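Local coordinates for protein putative S-adenosyl-L-methionine-dependent Methyltransferase (Methanococcus maripaludis, PDB 3DLC) that binds S-adenosylmethionine and probably transfers its methyl group to an acceptor, possibly a sterol-like one, at residues T129-I134 with E184-V189; A161-I164 with D169-E172. One frame throughout, in Å; residues are numbered along the deposited sequence.

Contact 1 of 2, residues T129-I134 with E184-V189; sequences TAFREI and ERFQNV. With ACT (acetate ion), chain B.
Helix 127-137 and helix 180-193 of the Rossmann-like methyltransferase fold meet here through Phe131 on the first and Phe186 and Val189 on the second, a small apolar contact burying 110 Å² in all. Phe131 is the hub, meeting both partners. CE2 of Phe131 comes 3.7 Å from CE1 of Phe186, with CD1 of the same ring barely farther off. Their centroids lie 5.7 Å apart and the planes are inclined at 56°, an oblique meeting that is neither a stack nor a T-shaped pair. Phe131 also receives Val189, whose CG1 stands 4.2 Å from Phe131 CD2; CG1, anti to the backbone N (chi1 172°), is the methyl turned to the ring, while CG2 faces an acetate. Within its own helix, Ile134 lays CD1 over one face of the Phe131 ring, near the rim.

The fold explains why both rings are buried. Strand 206-211, the reversed strand set between 142-148 and 198-203 in the 3-2-1-4-5-7-6 order of class I methyltransferases, runs beneath them: Phe131 rests on Ile209 and Ile211, Phe186 on Phe207 and Ile209. The two helices thus share Ile209 as part of one apolar floor.

Polar groups gather outside this patch. The extended Arg185 grips the acetate, probably from the crystallisation liquor, by two nearly straight hydrogen bonds, NE to OXT at 3.0 Å and NH2 to O at 3.1 Å, with the carboxylate carbon in the guanidinium plane. Val189 CG2 is 4.0 Å from the acetate CH3, while Arg132 joins the same two helices through a salt bridge to Glu192.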
ATOM      1  N   THR A 129     -11.493  -6.322  10.280  1.00  7.52           N
ATOM      2  CA  THR A 129     -11.499  -7.473   9.404  1.00  7.95           C
ATOM      3  C   THR A 129     -10.307  -7.439   8.450  1.00  7.92           C
ATOM      4  O   THR A 129      -9.661  -8.467   8.200  1.00  8.44           O
ATOM      5  CB  THR A 129     -12.819  -7.561   8.631  1.00  9.79           C
ATOM      6  OG1 THR A 129     -13.869  -7.760   9.577  1.00 10.06           O
ATOM      7  CG2 THR A 129     -12.817  -8.675   7.580  1.00 11.49           C
ATOM      8  N   ALA A 130     -10.015  -6.267   7.913  1.00  7.72           N
ATOM      9  CA  ALA A 130      -8.885  -6.121   6.984  1.00  7.74           C
ATOM     10  C   ALA A 130      -7.581  -6.553   7.661  1.00  7.05           C
ATOM     11  O   ALA A 130      -6.803  -7.293   7.089  1.00  7.71           O
ATOM     12  CB  ALA A 130      -8.775  -4.685   6.506  1.00  8.15           C
ATOM     13  N   PHE A 131      -7.338  -6.071   8.881  1.00  7.37           N
ATOM     14  CA  PHE A 131      -6.107  -6.430   9.577  1.00  7.45           C
ATOM     15  C   PHE A 131      -6.042  -7.868  10.045  1.00  7.36           C
ATOM     16  O   PHE A 131      -4.976  -8.445  10.087  1.00  7.74           O
ATOM     17  CB  PHE A 131      -5.749  -5.403  10.650  1.00  7.32           C
ATOM     18  CG  PHE A 131      -5.050  -4.200  10.050  1.00  7.34           C
ATOM     19  CD1 PHE A 131      -3.686  -4.230   9.790  1.00  8.48           C
ATOM     20  CD2 PHE A 131      -5.772  -3.096   9.624  1.00  8.55           C
ATOM     21  CE1 PHE A 131      -3.072  -3.167   9.168  1.00  9.14           C
ATOM     22  CE2 PHE A 131      -5.151  -2.034   9.000  1.00  9.73           C
ATOM     23  CZ  PHE A 131      -3.805  -2.077   8.770  1.00  9.56           C
ATOM     24  N   ARG A 132      -7.177  -8.483  10.342  1.00  7.37           N
ATOM     25  CA  ARG A 132      -7.191  -9.930  10.592  1.00  7.62           C
ATOM     26  C   ARG A 132      -6.778 -10.699   9.346  1.00  7.56           C
ATOM     27  O   ARG A 132      -6.048 -11.690   9.433  1.00  8.19           O
ATOM     28  CB  ARG A 132      -8.553 -10.388  11.114  1.00  7.21           C
ATOM     29  CG  ARG A 132      -8.754 -10.020  12.592  1.00  8.66           C
ATOM     30  CD  ARG A 132     -10.081 -10.588  13.123  1.00  8.42           C
ATOM     31  NE  ARG A 132     -10.106 -10.591  14.574  1.00  9.16           N
ATOM     32  CZ  ARG A 132     -10.455  -9.574  15.317  1.00  9.13           C
ATOM     33  NH1 ARG A 132     -10.994  -8.499  14.798  1.00 11.02           N
ATOM     34  NH2 ARG A 132     -10.283  -9.640  16.633  1.00  9.82           N
ATOM     35  N   GLU A 133      -7.253 -10.250   8.183  1.00  7.44           N
ATOM     36  CA  GLU A 133      -6.850 -10.913   6.924  1.00  7.89           C
ATOM     37  C   GLU A 133      -5.358 -10.735   6.635  1.00  7.73           C
ATOM     38  O   GLU A 133      -4.664 -11.654   6.208  1.00  8.05           O
ATOM     39  CB  GLU A 133      -7.701 -10.395   5.749  1.00  8.39           C
ATOM     40  CG  GLU A 133      -9.042 -11.053   5.659  1.00  9.26           C
ATOM     41  CD  GLU A 133      -8.876 -12.503   5.243  1.00  9.17           C
ATOM     42  OE1 GLU A 133      -8.663 -12.772   4.032  1.00 10.47           O
ATOM     43  OE2 GLU A 133      -8.902 -13.381   6.127  1.00  9.94           O
ATOM     44  N   ILE A 134      -4.866  -9.514   6.832  1.00  7.41           N
ATOM     45  CA  ILE A 134      -3.452  -9.219   6.660  1.00  7.93           C
ATOM     46  C   ILE A 134      -2.628 -10.124   7.560  1.00  7.75           C
ATOM     47  O   ILE A 134      -1.629 -10.714   7.146  1.00  8.20           O
ATOM     48  CB  ILE A 134      -3.190  -7.732   6.924  1.00  7.60           C
ATOM     49  CG1 ILE A 134      -3.784  -6.928   5.758  1.00  7.93           C
ATOM     50  CG2 ILE A 134      -1.705  -7.425   7.114  1.00  8.43           C
ATOM     51  CD1 ILE A 134      -3.970  -5.429   6.040  1.00  9.23           C
ATOM     52  N   GLU A 184      -3.229   6.571  16.516  1.00  9.99           N
ATOM     53  CA  GLU A 184      -4.135   6.138  17.558  0.50 10.11           C
ATOM     54  C   GLU A 184      -5.186   5.165  17.051  1.00  9.86           C
ATOM     55  O   GLU A 184      -5.471   4.119  17.636  1.00 10.02           O
ATOM     56  CB  GLU A 184      -4.840   7.327  18.181  0.50 11.35           C
ATOM     57  CG  GLU A 184      -5.843   6.870  19.218  0.50 15.01           C
ATOM     58  CD  GLU A 184      -5.798   7.703  20.452  0.50 15.08           C
ATOM     59  OE1 GLU A 184      -4.682   7.855  20.990  0.50 30.11           O
ATOM     60  OE2 GLU A 184      -6.861   8.151  20.919  0.50 31.87           O
ATOM     61  N   ARG A 185      -5.787   5.515  15.933  1.00 10.06           N
ATOM     62  CA  ARG A 185      -6.841   4.674  15.378  1.00 10.17           C
ATOM     63  C   ARG A 185      -6.348   3.252  15.161  1.00 10.00           C
ATOM     64  O   ARG A 185      -6.986   2.273  15.557  1.00  9.98           O
ATOM     65  CB  ARG A 185      -7.355   5.214  14.048  1.00 11.15           C
ATOM     66  CG  ARG A 185      -8.483   4.398  13.423  1.00 12.30           C
ATOM     67  CD  ARG A 185      -8.926   4.870  12.052  1.00 14.09           C
ATOM     68  NE  ARG A 185     -10.073   4.047  11.672  1.00 15.57           N
ATOM     69  CZ  ARG A 185     -10.481   3.783  10.447  1.00 16.60           C
ATOM     70  NH1 ARG A 185      -9.861   4.265   9.412  1.00 17.24           N
ATOM     71  NH2 ARG A 185     -11.528   3.004  10.283  1.00 18.03           N
ATOM     72  N   PHE A 186      -5.209   3.145  14.491  1.00  9.53           N
ATOM     73  CA  PHE A 186      -4.680   1.833  14.119  1.00  8.59           C
ATOM     74  C   PHE A 186      -4.043   1.073  15.267  1.00  9.00           C
ATOM     75  O   PHE A 186      -4.115  -0.144  15.285  1.00  9.94           O
ATOM     76  CB  PHE A 186      -3.879   1.916  12.821  1.00  9.55           C
ATOM     77  CG  PHE A 186      -4.760   2.132  11.658  1.00  9.01           C
ATOM     78  CD1 PHE A 186      -5.522   1.078  11.175  1.00 10.44           C
ATOM     79  CD2 PHE A 186      -4.937   3.361  11.104  1.00 10.18           C
ATOM     80  CE1 PHE A 186      -6.410   1.272  10.145  1.00 10.34           C
ATOM     81  CE2 PHE A 186      -5.807   3.562  10.076  1.00 11.02           C
ATOM     82  CZ  PHE A 186      -6.555   2.526   9.591  1.00 10.75           C
ATOM     83  N   GLN A 187      -3.472   1.782  16.236  1.00  8.84           N
ATOM     84  CA  GLN A 187      -3.028   1.117  17.447  1.00  9.83           C
ATOM     85  C   GLN A 187      -4.244   0.423  18.057  1.00  9.36           C
ATOM     86  O   GLN A 187      -4.176  -0.732  18.480  1.00  9.42           O
ATOM     87  CB  GLN A 187      -2.439   2.166  18.419  1.00 12.65           C
ATOM     88  CG  GLN A 187      -2.151   1.865  19.792  1.00 18.81           C
ATOM     89  CD  GLN A 187      -1.842   3.176  20.567  1.00 22.78           C
ATOM     90  OE1 GLN A 187      -1.702   3.141  21.759  1.00 33.67           O
ATOM     91  NE2 GLN A 187      -1.722   4.314  19.851  1.00 25.78           N
ATOM     92  N   ASN A 188      -5.373   1.145  18.124  1.00  8.98           N
ATOM     93  CA  ASN A 188      -6.565   0.546  18.734  1.00  9.69           C
ATOM     94  C   ASN A 188      -7.075  -0.670  17.962  1.00  8.77           C
ATOM     95  O   ASN A 188      -7.471  -1.678  18.548  1.00  9.73           O
ATOM     96  CB  ASN A 188      -7.678   1.571  18.888  1.00  9.65           C
ATOM     97  CG  ASN A 188      -7.355   2.650  19.913  1.00 12.77           C
ATOM     98  OD1 ASN A 188      -6.471   2.481  20.747  1.00 16.60           O
ATOM     99  ND2 ASN A 188      -8.057   3.776  19.838  1.00 15.21           N
ATOM    100  N   VAL A 189      -6.990  -0.620  16.641  1.00  8.25           N
ATOM    101  CA  VAL A 189      -7.388  -1.754  15.819  1.00  8.78           C
ATOM    102  C   VAL A 189      -6.514  -2.975  16.078  1.00  8.05           C
ATOM    103  O   VAL A 189      -6.994  -4.096  16.303  1.00  7.98           O
ATOM    104  CB  VAL A 189      -7.324  -1.402  14.302  1.00  9.61           C
ATOM    105  CG1 VAL A 189      -7.539  -2.638  13.417  1.00 11.93           C
ATOM    106  CG2 VAL A 189      -8.334  -0.307  13.931  1.00 11.67           C
TER
HETATM  107  C   ACT B 219     -12.254   1.559  13.568  0.75 28.05           C
HETATM  108  O   ACT B 219     -13.075   1.779  12.640  0.75 28.43           O
HETATM  109  OXT ACT B 219     -11.428   2.477  13.846  0.75 24.47           O
HETATM  110  CH3 ACT B 219     -12.288   0.259  14.306  0.75 29.16           C

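Contact 2 of 2, residues A161-I164 with D169-E172; sequences AEMI and DWKE
Selenomethionine at Met163 spans both rings of the Trp170 indole, with CB over the six-membered ring and the heavy atom above the five-membered one. The CB contact is a CH-pi interaction, 3.7 Å from CB to the ring centroid and only 14° off the normal. SE stands farther off, 5.2 Å from the centroid of the five-membered ring, a distant Met-aromatic contact. Bends at chi2 (-61°) and chi3 (-68°) curl the chain back, bringing the terminal CE to 3.7 Å from Trp170 CD1.

Helix 153-166 and helix 170-177 follow each other across a short turn, and this contact packs the end of the first against the start of the second. Ile164 meets the indole at its edge, CG1 lying 3.8 Å from Trp170 CZ3. Its CD1 lies 3.8 Å from CG of Lys171, and that lysine then runs on extended, carrying its amine away from residues 161-164.

Replacing Trp170 with an alanine would probably leave Met163 without its aromatic surface and open a gap between the helices beside Ile164 CG1. Trp170 also touches Phe150, while Leu24 and Phe25 pack against Met163.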
ATOM      1  N   ALA A 161       3.256  20.770  -2.533  1.00 11.61           N
ATOM      2  CA  ALA A 161       2.997  22.061  -3.107  1.00 11.74           C
ATOM      3  C   ALA A 161       2.219  21.937  -4.407  1.00 12.77           C
ATOM      4  O   ALA A 161       1.252  22.677  -4.660  1.00 13.22           O
ATOM      5  CB  ALA A 161       4.282  22.820  -3.324  1.00 13.46           C
ATOM      6  N   GLU A 162       2.612  20.983  -5.241  1.00 12.13           N
ATOM      7  CA  GLU A 162       1.927  20.789  -6.516  0.55 12.38           C
ATOM      8  C   GLU A 162       0.524  20.203  -6.312  1.00 11.75           C
ATOM      9  O   GLU A 162      -0.433  20.601  -7.007  1.00 13.35           O
ATOM     10  CB  GLU A 162       2.744  19.914  -7.461  0.55 13.15           C
ATOM     11  CG  GLU A 162       2.132  19.815  -8.831  0.55 16.08           C
ATOM     12  CD  GLU A 162       2.064  21.130  -9.573  0.55 21.94           C
ATOM     13  OE1 GLU A 162       2.667  22.131  -9.127  0.55 22.75           O
ATOM     14  OE2 GLU A 162       1.407  21.142 -10.640  0.55 26.74           O
HETATM   15  N   MSE A 163       0.362  19.246  -5.409  1.00 11.57           N
HETATM   16  CA  MSE A 163      -0.968  18.645  -5.160  0.50 11.42           C
HETATM   17  C   MSE A 163      -1.952  19.676  -4.658  1.00 11.89           C
HETATM   18  O   MSE A 163      -3.118  19.675  -5.049  1.00 13.08           O
HETATM   19  CB  MSE A 163      -0.933  17.448  -4.198  0.50 10.93           C
HETATM   20  CG  MSE A 163      -0.341  16.172  -4.781  0.50  8.70           C
HETATM   21 SE   MSE A 163      -1.297  15.474  -6.311  0.38  6.08          SE
HETATM   22  CE  MSE A 163      -2.917  14.946  -5.404  0.50  7.35           C
ATOM     23  N   ILE A 164      -1.467  20.572  -3.817  1.00 11.81           N
ATOM     24  CA  ILE A 164      -2.325  21.625  -3.251  1.00 12.25           C
ATOM     25  C   ILE A 164      -2.791  22.571  -4.363  1.00 12.44           C
ATOM     26  O   ILE A 164      -3.932  23.019  -4.367  1.00 14.51           O
ATOM     27  CB  ILE A 164      -1.601  22.377  -2.107  1.00 14.26           C
ATOM     28  CG1 ILE A 164      -1.456  21.418  -0.932  1.00 14.80           C
ATOM     29  CG2 ILE A 164      -2.393  23.608  -1.724  1.00 17.53           C
ATOM     30  CD1 ILE A 164      -0.538  21.895   0.146  1.00 18.03           C
ATOM     31  N   ASP A 169      -8.348  20.771  -1.788  1.00 10.51           N
ATOM     32  CA  ASP A 169      -8.876  20.021  -0.621  1.00 10.92           C
ATOM     33  C   ASP A 169      -8.001  18.841  -0.223  1.00 10.34           C
ATOM     34  O   ASP A 169      -8.152  18.285   0.859  1.00 11.40           O
ATOM     35  CB  ASP A 169     -10.304  19.542  -0.878  1.00 11.57           C
ATOM     36  CG  ASP A 169     -11.219  20.665  -1.238  1.00 12.24           C
ATOM     37  OD1 ASP A 169     -11.578  21.454  -0.355  1.00 15.10           O
ATOM     38  OD2 ASP A 169     -11.524  20.830  -2.449  1.00 13.85           O
ATOM     39  N   TRP A 170      -7.073  18.443  -1.098  1.00  9.95           N
ATOM     40  CA  TRP A 170      -6.151  17.345  -0.777  1.00 10.25           C
ATOM     41  C   TRP A 170      -5.331  17.727   0.450  1.00 10.22           C
ATOM     42  O   TRP A 170      -4.956  16.863   1.238  1.00 11.17           O
ATOM     43  CB  TRP A 170      -5.231  17.053  -1.976  1.00  9.83           C
ATOM     44  CG  TRP A 170      -4.088  16.131  -1.676  1.00  9.55           C
ATOM     45  CD1 TRP A 170      -4.055  14.781  -1.836  1.00 11.31           C
ATOM     46  CD2 TRP A 170      -2.812  16.506  -1.188  1.00  9.57           C
ATOM     47  NE1 TRP A 170      -2.846  14.286  -1.450  1.00 11.66           N
ATOM     48  CE2 TRP A 170      -2.068  15.328  -1.021  1.00 10.57           C
ATOM     49  CE3 TRP A 170      -2.245  17.724  -0.807  1.00 10.85           C
ATOM     50  CZ2 TRP A 170      -0.762  15.338  -0.554  1.00 13.28           C
ATOM     51  CZ3 TRP A 170      -0.959  17.730  -0.341  1.00 14.36           C
ATOM     52  CH2 TRP A 170      -0.238  16.557  -0.198  1.00 14.08           C
ATOM     53  N   LYS A 171      -5.067  19.019   0.650  1.00 10.69           N
ATOM     54  CA  LYS A 171      -4.228  19.458   1.771  1.00 11.77           C
ATOM     55  C   LYS A 171      -4.791  18.905   3.097  1.00 11.41           C
ATOM     56  O   LYS A 171      -4.087  18.289   3.911  1.00 13.09           O
ATOM     57  CB  LYS A 171      -4.184  20.988   1.837  1.00 13.56           C
ATOM     58  CG  LYS A 171      -3.218  21.568   2.881  1.00 15.07           C
ATOM     59  CD  LYS A 171      -3.249  23.110   2.822  1.00 20.05           C
ATOM     60  CE  LYS A 171      -2.363  23.770   3.864  1.00 22.38           C
ATOM     61  NZ  LYS A 171      -2.308  25.270   3.689  1.00 26.03           N
ATOM     62  N   GLU A 172      -6.096  19.088   3.294  1.00 12.60           N
ATOM     63  CA  GLU A 172      -6.700  18.630   4.542  1.00 14.39           C
ATOM     64  C   GLU A 172      -6.822  17.126   4.652  1.00 13.40           C
ATOM     65  O   GLU A 172      -6.685  16.592   5.758  1.00 15.61           O
ATOM     66  CB  GLU A 172      -8.040  19.325   4.780  1.00 17.57           C
ATOM     67  CG  GLU A 172      -7.866  20.796   5.109  1.00 20.31           C
ATOM     68  CD  GLU A 172      -7.610  21.692   3.899  1.00 23.03           C
ATOM     69  OE1 GLU A 172      -7.966  21.327   2.735  1.00 21.01           O
ATOM     70  OE2 GLU A 172      -7.037  22.788   4.111  1.00 25.17           O
TER

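How the contacts relate
Contact 1 and contact 2 do not touch: their centres are 27 Å apart and their nearest atoms about 13 Å. Along the chain, contact 2 is nested inside the loop that contact 1 closes, and helix 170-177 of contact 2 leads directly into helix 180-193 of contact 1. Bound S-adenosylmethionine lies about 9 Å from the side chain of Trp170 and about 11 Å from that of Phe131, so neither of these side chains touches the cofactor. Each stands near cofactor-binding residues instead: Trp170 is about 7 Å from the side chain of Arg118, and Phe131 about 7 Å from that of Val102.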